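Local structure of acetyltransferase PA1377 (Pseudomonas aeruginosa, 2VI7) at residues E124-T129 / G147-Y152; R32-M37 / G92-W97; R105-L110 / F141-E146. The protein probably acts as an N-acetyltransferase of the GCN5-related (GNAT) family, passing an acetyl group to an amine. All coordinates share one frame; numbering follows the deposited sequence.

Interaction 1. Residues E124-T129 / G147-Y152; sequences ELTVYT and GEMRDY
Thr-126 and Met-149 face each other with their CA atoms 9.0 Å apart, too far for direct strand pairing, because strand 158-168 runs between 122-128 and 144-152 and pairs antiparallel with both. The side chains bridge the gap at roughly right angles. Met-149 turns at its thioether (chi3 -97°), and its terminal CE thereby comes within 3.6 Å of Thr-126 CG2. Thr-126 CG2 also lies 3.9 Å from Tyr-152 OH, while Thr-126 OG1 approaches the tyrosine ring obliquely, 4.2 Å from Tyr-152 CE2. Beyond the corner at Arg-150 and Asp-151, Tyr-152 thus returns to the threonine already touched by Met-149. Glu-148 stretches out (chi1 -178°) until OE1 stands 3.7 Å from Thr-129 CG2; the same oxygen has Arg-150 NE of its own segment at long salt-bridge range. Arg-83 of the second subunit adds a cation-pi contact to the Tyr-152 ring, and Arg-121 of that subunit pairs with Asp-151. Both threonines present a methyl, to a methionine methyl, a phenol oxygen and a carboxylate oxygen, so the contact is weak van der Waals packing, whereas directional bonding lies with the neighbouring strands 86-95 and 158-168 and with the second subunit.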
loop_
_atom_site.group_PDB
_atom_site.type_symbol
_atom_site.label_atom_id
_atom_site.label_comp_id
_atom_site.label_asym_id
_atom_site.label_seq_id
_atom_site.Cartn_x
_atom_site.Cartn_y
_atom_site.Cartn_z
ATOM N N GLU A 124 -4.351 7.187 -6.723
ATOM C CA GLU A 124 -5.138 6.386 -5.796
ATOM C C GLU A 124 -5.331 7.003 -4.415
ATOM O O GLU A 124 -4.487 7.746 -3.923
ATOM C CB GLU A 124 -4.461 5.025 -5.647
ATOM C CG GLU A 124 -3.869 4.516 -6.953
ATOM C CD GLU A 124 -2.837 3.426 -6.753
ATOM O OE1 GLU A 124 -2.074 3.512 -5.770
ATOM O OE2 GLU A 124 -2.773 2.494 -7.587
ATOM N N LEU A 125 -6.458 6.680 -3.791
ATOM C CA LEU A 125 -6.767 7.181 -2.458
ATOM C C LEU A 125 -7.774 6.270 -1.781
ATOM O O LEU A 125 -8.368 5.408 -2.418
ATOM C CB LEU A 125 -7.336 8.606 -2.534
ATOM C CG LEU A 125 -8.750 8.847 -3.094
ATOM C CD1 LEU A 125 -9.806 8.318 -2.143
ATOM C CD2 LEU A 125 -8.951 10.340 -3.288
ATOM N N THR A 126 -7.946 6.448 -0.477
ATOM C CA THR A 126 -8.925 5.673 0.275
ATOM C C THR A 126 -9.614 6.734 1.106
ATOM O O THR A 126 -9.005 7.731 1.463
ATOM C CB THR A 126 -8.277 4.611 1.217
ATOM O OG1 THR A 126 -7.367 5.254 2.115
ATOM C CG2 THR A 126 -7.556 3.535 0.419
ATOM N N VAL A 127 -10.891 6.533 1.382
ATOM C CA VAL A 127 -11.659 7.488 2.167
ATOM C C VAL A 127 -12.712 6.704 2.950
ATOM O O VAL A 127 -13.267 5.717 2.462
ATOM C CB VAL A 127 -12.322 8.577 1.230
ATOM C CG1 VAL A 127 -13.071 7.930 0.105
ATOM C CG2 VAL A 127 -13.308 9.405 1.981
ATOM N N TYR A 128 -12.970 7.118 4.183
ATOM C CA TYR A 128 -13.963 6.433 5.004
ATOM C C TYR A 128 -15.332 6.487 4.345
ATOM O O TYR A 128 -15.761 7.547 3.913
ATOM C CB TYR A 128 -13.986 7.074 6.381
ATOM C CG TYR A 128 -12.701 6.803 7.134
ATOM C CD1 TYR A 128 -11.955 7.837 7.694
ATOM C CD2 TYR A 128 -12.214 5.497 7.270
ATOM C CE1 TYR A 128 -10.753 7.579 8.373
ATOM C CE2 TYR A 128 -11.014 5.231 7.940
ATOM C CZ TYR A 128 -10.291 6.277 8.490
ATOM O OH TYR A 128 -9.107 6.029 9.155
ATOM N N THR A 129 -16.016 5.345 4.274
ATOM C CA THR A 129 -17.325 5.261 3.616
ATOM C C THR A 129 -18.408 6.237 4.065
ATOM O O THR A 129 -19.337 6.522 3.302
ATOM C CB THR A 129 -17.933 3.845 3.711
ATOM O OG1 THR A 129 -18.128 3.497 5.085
ATOM C CG2 THR A 129 -17.036 2.836 3.049
ATOM N N GLY A 147 -13.545 0.082 -5.024
ATOM C CA GLY A 147 -13.806 -0.995 -4.095
ATOM C C GLY A 147 -14.128 -0.487 -2.714
ATOM O O GLY A 147 -13.926 0.686 -2.419
ATOM N N GLU A 148 -14.641 -1.382 -1.878
ATOM C CA GLU A 148 -15.001 -1.075 -0.500
ATOM C C GLU A 148 -14.262 -2.074 0.383
ATOM O O GLU A 148 -14.458 -3.288 0.267
ATOM C CB GLU A 148 -16.510 -1.204 -0.306
ATOM C CG GLU A 148 -16.974 -0.856 1.096
ATOM C CD GLU A 148 -18.476 -0.654 1.184
ATOM O OE1 GLU A 148 -18.963 -0.285 2.276
ATOM O OE2 GLU A 148 -19.163 -0.863 0.160
ATOM N N MET A 149 -13.414 -1.550 1.263
ATOM C CA MET A 149 -12.604 -2.380 2.142
ATOM C C MET A 149 -13.086 -2.382 3.592
ATOM O O MET A 149 -13.021 -1.372 4.287
ATOM C CB MET A 149 -11.161 -1.909 2.028
ATOM C CG MET A 149 -10.831 -1.537 0.591
ATOM S SD MET A 149 -9.100 -1.619 0.189
ATOM C CE MET A 149 -8.637 0.076 0.379
ATOM N N ARG A 150 -13.558 -3.546 4.030
ATOM C CA ARG A 150 -14.117 -3.753 5.362
ATOM C C ARG A 150 -13.126 -3.824 6.513
ATOM O O ARG A 150 -12.145 -4.552 6.447
ATOM C CB ARG A 150 -14.942 -5.032 5.349
ATOM C CG ARG A 150 -15.955 -5.097 4.218
ATOM C CD ARG A 150 -17.231 -4.306 4.530
ATOM N NE ARG A 150 -17.990 -3.960 3.325
ATOM N N ASP A 151 -13.411 -3.083 7.581
ATOM C CA ASP A 151 -12.547 -3.057 8.755
ATOM C C ASP A 151 -11.130 -2.717 8.325
ATOM O O ASP A 151 -10.158 -3.337 8.749
ATOM C CB ASP A 151 -12.567 -4.413 9.452
ATOM C CG ASP A 151 -13.945 -4.784 9.968
ATOM O OD1 ASP A 151 -14.862 -3.926 9.932
ATOM O OD2 ASP A 151 -14.106 -5.938 10.422
ATOM N N TYR A 152 -11.030 -1.709 7.474
ATOM C CA TYR A 152 -9.761 -1.256 6.953
ATOM C C TYR A 152 -8.866 -0.600 8.008
ATOM O O TYR A 152 -7.659 -0.843 8.050
ATOM C CB TYR A 152 -10.028 -0.263 5.835
ATOM C CG TYR A 152 -8.793 0.192 5.108
ATOM C CD1 TYR A 152 -8.163 -0.639 4.180
ATOM C CD2 TYR A 152 -8.268 1.465 5.320
ATOM C CE1 TYR A 152 -7.042 -0.206 3.471
ATOM C CE2 TYR A 152 -7.147 1.907 4.620
ATOM C CZ TYR A 152 -6.540 1.072 3.697
ATOM O OH TYR A 152 -5.446 1.522 2.992
#

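Interaction 2. Residues R32-M37 / G92-W97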
loop_
_atom_site.group_PDB
_atom_site.type_symbol
_atom_site.label_atom_id
_atom_site.label_comp_id
_atom_site.label_asym_id
_atom_site.label_seq_id
_atom_site.Cartn_x
_atom_site.Cartn_y
_atom_site.Cartn_z
ATOM N N ARG A 32 -8.796 11.952 12.914
ATOM C CA ARG A 32 -9.678 10.798 12.791
ATOM C C ARG A 32 -10.162 10.481 11.391
ATOM O O ARG A 32 -10.548 9.351 11.127
ATOM C CB ARG A 32 -10.874 10.923 13.739
ATOM C CG ARG A 32 -11.870 11.983 13.374
ATOM C CD ARG A 32 -13.003 12.048 14.387
ATOM N NE ARG A 32 -13.999 10.991 14.206
ATOM C CZ ARG A 32 -14.848 10.921 13.178
ATOM N NH1 ARG A 32 -14.825 11.845 12.224
ATOM N NH2 ARG A 32 -15.745 9.940 13.115
ATOM N N GLN A 33 -10.133 11.455 10.488
ATOM C CA GLN A 33 -10.589 11.209 9.120
ATOM C C GLN A 33 -9.474 10.741 8.173
ATOM O O GLN A 33 -9.694 10.557 6.969
ATOM C CB GLN A 33 -11.305 12.445 8.568
ATOM C CG GLN A 33 -12.590 12.790 9.326
ATOM C CD GLN A 33 -13.715 11.762 9.129
ATOM O OE1 GLN A 33 -13.483 10.553 9.109
ATOM N NE2 GLN A 33 -14.943 12.251 9.001
ATOM N N VAL A 34 -8.281 10.552 8.736
ATOM C CA VAL A 34 -7.119 10.046 8.006
ATOM C C VAL A 34 -6.589 8.877 8.851
ATOM O O VAL A 34 -7.376 8.216 9.539
ATOM C CB VAL A 34 -6.019 11.151 7.783
ATOM C CG1 VAL A 34 -6.501 12.151 6.741
ATOM C CG2 VAL A 34 -5.709 11.887 9.068
ATOM N N LEU A 35 -5.289 8.602 8.809
ATOM C CA LEU A 35 -4.736 7.495 9.594
ATOM C C LEU A 35 -3.688 7.945 10.604
ATOM O O LEU A 35 -3.000 7.121 11.208
ATOM C CB LEU A 35 -4.137 6.429 8.670
ATOM C CG LEU A 35 -5.097 5.545 7.869
ATOM C CD1 LEU A 35 -4.346 4.727 6.824
ATOM C CD2 LEU A 35 -5.833 4.652 8.832
ATOM N N GLN A 36 -3.584 9.260 10.784
ATOM C CA GLN A 36 -2.637 9.861 11.719
ATOM C C GLN A 36 -3.030 9.632 13.175
ATOM O O GLN A 36 -4.191 9.362 13.493
ATOM C CB GLN A 36 -2.547 11.375 11.493
ATOM C CG GLN A 36 -2.035 11.816 10.142
ATOM C CD GLN A 36 -0.582 11.483 9.941
ATOM O OE1 GLN A 36 0.228 11.579 10.871
ATOM N NE2 GLN A 36 -0.231 11.105 8.719
ATOM N N MET A 37 -2.042 9.763 14.056
ATOM C CA MET A 37 -2.239 9.611 15.491
ATOM C C MET A 37 -2.108 10.986 16.146
ATOM O O MET A 37 -1.318 11.820 15.694
ATOM C CB MET A 37 -1.182 8.661 16.078
ATOM C CG MET A 37 -1.398 7.182 15.769
ATOM S SD MET A 37 -2.873 6.508 16.580
ATOM C CE MET A 37 -2.182 5.971 18.129
ATOM N N GLY A 92 -6.063 10.832 1.647
ATOM C CA GLY A 92 -6.382 12.108 1.047
ATOM C C GLY A 92 -5.998 13.386 1.762
ATOM O O GLY A 92 -4.944 13.516 2.384
ATOM N N VAL A 93 -6.913 14.336 1.654
ATOM C CA VAL A 93 -6.787 15.677 2.183
ATOM C C VAL A 93 -7.108 15.799 3.694
ATOM O O VAL A 93 -8.167 15.359 4.155
ATOM C CB VAL A 93 -7.702 16.587 1.302
ATOM C CG1 VAL A 93 -8.842 17.140 2.084
ATOM C CG2 VAL A 93 -6.913 17.676 0.667
ATOM N N ALA A 94 -6.179 16.377 4.460
ATOM C CA ALA A 94 -6.339 16.580 5.908
ATOM C C ALA A 94 -6.634 18.056 6.127
ATOM O O ALA A 94 -5.723 18.882 6.083
ATOM C CB ALA A 94 -5.067 16.198 6.632
ATOM N N VAL A 95 -7.900 18.385 6.382
ATOM C CA VAL A 95 -8.292 19.780 6.550
ATOM C C VAL A 95 -8.942 20.159 7.881
ATOM O O VAL A 95 -9.806 19.443 8.404
ATOM C CB VAL A 95 -9.240 20.201 5.405
ATOM C CG1 VAL A 95 -9.548 21.682 5.492
ATOM C CG2 VAL A 95 -8.604 19.882 4.074
ATOM N N ALA A 96 -8.515 21.313 8.399
ATOM C CA ALA A 96 -9.032 21.861 9.651
ATOM C C ALA A 96 -10.426 22.418 9.385
ATOM O O ALA A 96 -11.399 22.038 10.048
ATOM C CB ALA A 96 -8.122 22.974 10.160
ATOM N N TRP A 97 -10.506 23.311 8.398
ATOM C CA TRP A 97 -11.768 23.944 8.009
ATOM C C TRP A 97 -12.484 23.155 6.914
ATOM O O TRP A 97 -12.052 23.137 5.754
ATOM C CB TRP A 97 -11.529 25.370 7.503
ATOM C CG TRP A 97 -10.712 26.203 8.425
ATOM C CD1 TRP A 97 -10.501 25.987 9.764
ATOM C CD2 TRP A 97 -10.031 27.417 8.100
ATOM N NE1 TRP A 97 -9.730 26.995 10.291
ATOM C CE2 TRP A 97 -9.426 27.889 9.295
ATOM C CE3 TRP A 97 -9.876 28.160 6.914
ATOM C CZ2 TRP A 97 -8.675 29.072 9.343
ATOM C CZ3 TRP A 97 -9.129 29.338 6.957
ATOM C CH2 TRP A 97 -8.537 29.782 8.170
HETATM O O HOH W 1 -9.952 13.503 5.187
#
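Val-34 meets Ala-94 methyl to methyl, Val-34 CG1 lying 4.3 Å from Ala-94 CB, in a small buried contact between an irregular loop and the end of strand 86-95. The CB of Val-34 is directed at the strand. With chi1 at -72°, CG1 falls beside the backbone N and anti to the carbonyl carbon, while CG2 is wedged between N and C. The same CG1 stands 4.4 Å from Val-93 O, a carbonyl that has a water as polar partner. This water donates to Val-93 O at 2.8 Å and more weakly to Gln-33 O at 3.5 Å, giving a loose water-mediated link between the two backbones beside the methyl contact. Gln-33 shows how torsions can cancel a favourable start: its CB aims at the strand, yet two successive turns (chi1 -64°, chi2 -68°) fold the amide away, and OE1 bonds to Arg-155 NH2 instead. Val-93 does the reverse of Val-34, carrying its side chain away from the loop. Tyr-25 of helix 18-25 packs on the Ala-94 methyl. A glycerol comes to about 3 Å (nearest atoms) from the Val-34 side chain and an azide to about 4 Å (nearest atoms) from that of Val-93; both are likely crystallisation additives, but they may mark an accessible pocket. That location suits the GNAT fold, in which the parallel strands corresponding to 86-95 and 122-128 splay apart to form the acetyl-coenzyme A cleft, and the loop among the N-terminal helices commonly borders the side where the acceptor enters. Here the same role is probable for 32-37.

Interaction 3. Residues R105-L110 / F141-E146. With SO4 (sulfate ion), chain E.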
loop_
_atom_site.group_PDB
_atom_site.type_symbol
_atom_site.label_atom_id
_atom_site.label_comp_id
_atom_site.label_asym_id
_atom_site.label_seq_id
_atom_site.Cartn_x
_atom_site.Cartn_y
_atom_site.Cartn_z
ATOM N N ARG A 105 -8.471 23.129 -2.845
ATOM C CA ARG A 105 -7.262 23.883 -3.151
ATOM C C ARG A 105 -6.065 22.937 -3.196
ATOM O O ARG A 105 -5.320 22.886 -4.180
ATOM C CB ARG A 105 -7.051 24.938 -2.068
ATOM C CG ARG A 105 -6.022 26.003 -2.384
ATOM C CD ARG A 105 -6.618 27.147 -3.190
ATOM N NE ARG A 105 -5.698 28.283 -3.272
ATOM C CZ ARG A 105 -4.559 28.284 -3.964
ATOM N NH1 ARG A 105 -3.787 29.366 -3.972
ATOM N NH2 ARG A 105 -4.193 27.210 -4.657
ATOM N N LEU A 106 -5.898 22.189 -2.111
ATOM C CA LEU A 106 -4.810 21.231 -1.977
ATOM C C LEU A 106 -4.860 20.133 -3.038
ATOM O O LEU A 106 -3.857 19.870 -3.705
ATOM C CB LEU A 106 -4.846 20.583 -0.580
ATOM C CG LEU A 106 -4.303 21.350 0.634
ATOM C CD1 LEU A 106 -4.768 20.672 1.915
ATOM C CD2 LEU A 106 -2.785 21.412 0.576
ATOM N N LEU A 107 -6.024 19.502 -3.192
ATOM C CA LEU A 107 -6.188 18.403 -4.139
ATOM C C LEU A 107 -6.011 18.832 -5.589
ATOM O O LEU A 107 -5.302 18.180 -6.352
ATOM C CB LEU A 107 -7.558 17.728 -3.947
ATOM C CG LEU A 107 -7.815 16.463 -4.779
ATOM C CD1 LEU A 107 -6.688 15.457 -4.547
ATOM C CD2 LEU A 107 -9.169 15.858 -4.432
ATOM N N GLY A 108 -6.654 19.930 -5.965
ATOM C CA GLY A 108 -6.539 20.416 -7.321
ATOM C C GLY A 108 -5.086 20.630 -7.694
ATOM O O GLY A 108 -4.670 20.338 -8.812
ATOM N N GLU A 109 -4.302 21.119 -6.740
ATOM C CA GLU A 109 -2.893 21.392 -6.972
ATOM C C GLU A 109 -2.036 20.130 -7.049
ATOM O O GLU A 109 -1.078 20.090 -7.814
ATOM C CB GLU A 109 -2.356 22.320 -5.882
ATOM C CG GLU A 109 -0.996 22.926 -6.194
ATOM C CD GLU A 109 -1.104 24.201 -7.017
ATOM O OE1 GLU A 109 -2.222 24.513 -7.488
ATOM O OE2 GLU A 109 -0.068 24.879 -7.184
ATOM N N LEU A 110 -2.355 19.110 -6.255
ATOM C CA LEU A 110 -1.597 17.861 -6.304
ATOM C C LEU A 110 -1.860 17.175 -7.641
ATOM O O LEU A 110 -0.972 16.534 -8.205
ATOM C CB LEU A 110 -2.016 16.910 -5.179
ATOM C CG LEU A 110 -1.666 17.204 -3.721
ATOM C CD1 LEU A 110 -2.161 16.064 -2.865
ATOM C CD2 LEU A 110 -0.171 17.348 -3.556
ATOM N N PHE A 141 -13.206 15.773 -8.483
ATOM C CA PHE A 141 -11.941 15.731 -9.222
ATOM C C PHE A 141 -11.700 14.502 -10.093
ATOM O O PHE A 141 -10.567 14.233 -10.477
ATOM C CB PHE A 141 -10.744 15.913 -8.270
ATOM C CG PHE A 141 -10.530 17.344 -7.819
ATOM C CD1 PHE A 141 -11.168 17.841 -6.678
ATOM C CD2 PHE A 141 -9.738 18.214 -8.571
ATOM C CE1 PHE A 141 -11.025 19.185 -6.300
ATOM C CE2 PHE A 141 -9.590 19.563 -8.200
ATOM C CZ PHE A 141 -10.233 20.049 -7.066
ATOM N N GLY A 142 -12.762 13.760 -10.393
ATOM C CA GLY A 142 -12.641 12.592 -11.245
ATOM C C GLY A 142 -12.365 11.243 -10.609
ATOM O O GLY A 142 -12.197 10.260 -11.332
ATOM N N PHE A 143 -12.293 11.170 -9.284
ATOM C CA PHE A 143 -12.039 9.878 -8.650
ATOM C C PHE A 143 -13.309 9.043 -8.664
ATOM O O PHE A 143 -14.408 9.549 -8.444
ATOM C CB PHE A 143 -11.580 10.028 -7.196
ATOM C CG PHE A 143 -10.174 10.525 -7.046
ATOM C CD1 PHE A 143 -9.889 11.886 -7.140
ATOM C CD2 PHE A 143 -9.129 9.634 -6.802
ATOM C CE1 PHE A 143 -8.582 12.358 -6.990
ATOM C CE2 PHE A 143 -7.815 10.096 -6.651
ATOM C CZ PHE A 143 -7.540 11.467 -6.745
ATOM N N GLU A 144 -13.152 7.757 -8.929
ATOM C CA GLU A 144 -14.284 6.865 -8.944
ATOM C C GLU A 144 -13.998 5.764 -7.950
ATOM O O GLU A 144 -12.847 5.394 -7.750
ATOM C CB GLU A 144 -14.469 6.255 -10.320
ATOM C CG GLU A 144 -14.867 7.226 -11.398
ATOM C CD GLU A 144 -15.013 6.528 -12.744
ATOM O OE1 GLU A 144 -15.919 5.669 -12.888
ATOM O OE2 GLU A 144 -14.211 6.832 -13.650
ATOM N N THR A 145 -15.050 5.245 -7.327
ATOM C CA THR A 145 -14.910 4.172 -6.359
ATOM C C THR A 145 -14.559 2.882 -7.084
ATOM O O THR A 145 -15.232 2.490 -8.039
ATOM C CB THR A 145 -16.216 3.957 -5.573
ATOM O OG1 THR A 145 -16.510 5.131 -4.807
ATOM C CG2 THR A 145 -16.089 2.753 -4.639
ATOM N N GLU A 146 -13.500 2.226 -6.622
ATOM C CA GLU A 146 -13.048 0.981 -7.214
ATOM C C GLU A 146 -13.313 -0.197 -6.297
ATOM O O GLU A 146 -13.311 -1.344 -6.732
ATOM C CB GLU A 146 -11.558 1.059 -7.533
ATOM C CG GLU A 146 -11.249 1.817 -8.807
ATOM C CD GLU A 146 -9.805 1.668 -9.233
ATOM O OE1 GLU A 146 -9.523 1.835 -10.441
ATOM O OE2 GLU A 146 -8.954 1.392 -8.360
HETATM S S SO4 E . -18.453 6.542 -7.780
HETATM O O1 SO4 E . -17.713 6.964 -6.579
HETATM O O2 SO4 E . -17.571 5.763 -8.672
HETATM O O3 SO4 E . -19.614 5.701 -7.390
HETATM O O4 SO4 E . -18.888 7.761 -8.469
#
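A Schellman motif closes helix 132-140 and presents Phe-141 to Leu-107 and Gly-108 of helix 102-117. Gly-142, at positive phi (91°), is its C-prime residue, with Phe-143 N bonded to Tyr-138 O and Gly-142 N to Arg-139 O. The Phe-141 ring takes Leu-107 over one face: Leu-107 CG lies 4.1 Å above the Phe-141 ring plane, offset toward the rim, and Leu-107 CD2 is 3.6 Å from Phe-141 CD1. Leu-107 attains this place with CG anti to its backbone N (chi1 -174°). With no side chain in the way, Gly-108 CA comes obliquely to 3.3 Å from Phe-141 CE2, a tight approach. Helix 102-117 is the crossover of the beta-alpha-beta unit joining parallel strands 86-95 and 122-128, so the contact ties this crossover helix to the chain entering strand 144-152. Leu-107 CD2 serves twice, lying also 4.4 Å from Phe-143 CE1. Farther along, Thr-145 holds a sulfate that probably came from the crystallisation liquor: Thr-145 N donates to sulfate O2 at 2.9 Å, and Thr-145 OG1, kept beside that N by its rotamer, donates to sulfate O1 at 2.8 Å. Arg-139 NE supplies a further bond to the anion.

Overall arrangement
The centres of the three contacts lie 14 to 15 Å apart, and each pair touches. Interactions 1 and 2 meet where Tyr-128 OH probably bonds to Val-34 O (2.8 Å), joining the end of strand 122-128 to the 32-37 loop. Interactions 1 and 3 share strand 144-152, and Leu-125 CD2 packs 3.6 Å from Phe-143 CE2. Val-93 CG2, 3.8 Å from Leu-106 CB, connects interaction 2 to the helix of interaction 3. Glycerol and azide gather at interaction 2, consistent with its lying beside the cleft expected between strands 86-95 and 122-128 in this fold; interaction 1 adjoins the dimer partner extensively, and interaction 3 packs the middle of helix 102-117 against the residues that follow helix 132-140.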